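Local coordinates for protein shikimate dehydrogenase (NADP(+)) (PDB 3U62) that probably catalyses the reversible NADPH-linked reduction of 3-dehydroshikimate to shikimate in the pathway that leads to chorismate and the aromatic amino acids, at residues V112-G117 with N172-G177. Residues are numbered along the deposited sequence; the frame is centred on the assembly and turned at random.
Sequences VVVGAG and NTTSVG. With SO4 (sulfate ion), chain D; SO4 (sulfate ion), chain E.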
loop_
_atom_site.group_PDB
_atom_site.type_symbol
_atom_site.label_atom_id
_atom_site.label_comp_id
_atom_site.label_asym_id
_atom_site.label_seq_id
_atom_site.Cartn_x
_atom_site.Cartn_y
_atom_site.Cartn_z
ATOM N N VAL A 112 9.467 3.239 12.609
ATOM C CA VAL A 112 10.034 3.969 11.476
ATOM C C VAL A 112 9.250 3.626 10.207
ATOM O O VAL A 112 9.028 2.452 9.897
ATOM C CB VAL A 112 11.545 3.657 11.276
ATOM C CG1 VAL A 112 12.082 4.326 10.015
ATOM C CG2 VAL A 112 12.346 4.119 12.481
ATOM N N VAL A 113 8.827 4.666 9.494
ATOM C CA VAL A 113 8.146 4.519 8.213
ATOM C C VAL A 113 9.033 5.124 7.127
ATOM O O VAL A 113 9.335 6.319 7.159
ATOM C CB VAL A 113 6.757 5.212 8.222
ATOM C CG1 VAL A 113 6.086 5.108 6.856
ATOM C CG2 VAL A 113 5.860 4.612 9.299
ATOM N N VAL A 114 9.462 4.295 6.177
ATOM C CA VAL A 114 10.307 4.757 5.075
ATOM C C VAL A 114 9.431 5.184 3.902
ATOM O O VAL A 114 8.648 4.388 3.378
ATOM C CB VAL A 114 11.328 3.682 4.619
ATOM C CG1 VAL A 114 12.308 4.263 3.604
ATOM C CG2 VAL A 114 12.081 3.115 5.809
ATOM N N GLY A 115 9.572 6.445 3.504
ATOM C CA GLY A 115 8.753 7.028 2.448
ATOM C C GLY A 115 7.719 7.995 2.993
ATOM O O GLY A 115 7.395 7.965 4.183
ATOM N N ALA A 116 7.209 8.855 2.115
ATOM C CA ALA A 116 6.187 9.837 2.475
ATOM C C ALA A 116 5.134 9.993 1.374
ATOM O O ALA A 116 4.440 11.013 1.300
ATOM C CB ALA A 116 6.832 11.178 2.805
ATOM N N GLY A 117 5.020 8.976 0.522
ATOM C CA GLY A 117 4.009 8.948 -0.533
ATOM C C GLY A 117 2.666 8.474 -0.015
ATOM O O GLY A 117 2.458 8.383 1.198
ATOM N N ASN A 172 8.836 -0.376 5.280
ATOM C CA ASN A 172 9.171 0.194 3.980
ATOM C C ASN A 172 7.900 0.397 3.172
ATOM O O ASN A 172 7.140 -0.551 2.956
ATOM C CB ASN A 172 10.146 -0.672 3.181
ATOM C CG ASN A 172 10.327 -0.167 1.752
ATOM O OD1 ASN A 172 10.071 -0.885 0.784
ATOM N ND2 ASN A 172 10.749 1.088 1.614
ATOM N N THR A 173 7.673 1.630 2.728
ATOM C CA THR A 173 6.497 1.950 1.916
ATOM C C THR A 173 6.883 2.452 0.521
ATOM O O THR A 173 6.015 2.797 -0.288
ATOM C CB THR A 173 5.567 2.979 2.605
ATOM O OG1 THR A 173 6.160 4.283 2.544
ATOM C CG2 THR A 173 5.309 2.601 4.062
ATOM N N THR A 174 8.186 2.485 0.249
ATOM C CA THR A 174 8.712 2.948 -1.035
ATOM C C THR A 174 8.809 1.801 -2.036
ATOM O O THR A 174 8.532 0.643 -1.705
ATOM C CB THR A 174 10.120 3.578 -0.890
ATOM O OG1 THR A 174 11.080 2.552 -0.595
ATOM C CG2 THR A 174 10.147 4.629 0.210
ATOM N N SER A 175 9.214 2.133 -3.258
ATOM C CA SER A 175 9.472 1.134 -4.287
ATOM C C SER A 175 10.903 0.588 -4.219
ATOM O O SER A 175 11.281 -0.256 -5.034
ATOM C CB SER A 175 9.179 1.704 -5.676
ATOM O OG SER A 175 7.788 1.884 -5.872
ATOM N N VAL A 176 11.694 1.070 -3.259
ATOM C CA VAL A 176 13.057 0.569 -3.054
ATOM C C VAL A 176 13.000 -0.893 -2.612
ATOM O O VAL A 176 12.481 -1.207 -1.535
ATOM C CB VAL A 176 13.851 1.412 -2.017
ATOM C CG1 VAL A 176 15.244 0.823 -1.789
ATOM C CG2 VAL A 176 13.963 2.863 -2.474
ATOM N N GLY A 177 13.537 -1.776 -3.455
ATOM C CA GLY A 177 13.485 -3.215 -3.208
ATOM C C GLY A 177 12.804 -3.979 -4.329
ATOM O O GLY A 177 13.014 -5.186 -4.478
HETATM S S SO4 D . 7.724 5.130 -4.739
HETATM O O1 SO4 D . 7.879 5.433 -6.161
HETATM O O2 SO4 D . 7.136 6.278 -4.049
HETATM O O3 SO4 D . 9.032 4.835 -4.159
HETATM O O4 SO4 D . 6.846 3.975 -4.579
HETATM S S SO4 E . 9.788 9.656 -0.670
HETATM O O1 SO4 E . 10.087 9.564 -2.097
HETATM O O2 SO4 E . 9.792 11.061 -0.262
HETATM O O3 SO4 E . 10.805 8.933 0.087
HETATM O O4 SO4 E . 8.477 9.069 -0.405
HETATM O O HOH W 1 5.270 5.856 0.302
#
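A chi1 of 74° tucks the Thr173 hydroxyl in beside both its backbone N and its carbonyl carbon, from where it reaches Val114 O (OG1 to O 2.6 Å). The same torsion sets Thr173 CG2 against Val113 CG1 at 3.8 Å. Val114 O takes a second bond, from Thr173 N at 3.0 Å, lying in the carbonyl plane, whereas the hydroxyl comes in tilted 28° from it. Two donors of one residue thus grip the last carbonyl of strand 111-114, beside its parallel neighbour 169-172. The Thr174 methyl CG2 comes within 3.6 Å of Gly115 CA, where any side chain would run into both threonines. Thr174 OG1 accepts from Val176 N, closing an ST turn. A water donates to Thr173 OG1 and weakly accepts from Gly117 N, at the N-cap of helix 118-129. Replacing Thr173 by an alanine would probably leave Val114 O with the backbone N-H alone and the water without the hydroxyl it donates to. One sulfate, probably from the crystallisation liquor like the second, accepts from Ala116 N, the other from Ser175 N and OG; Arg140 bonds both. They suggest an anion-suited surface, consistent with the predicted NADP(+) binding by Gly115-Gly117 and Arg140.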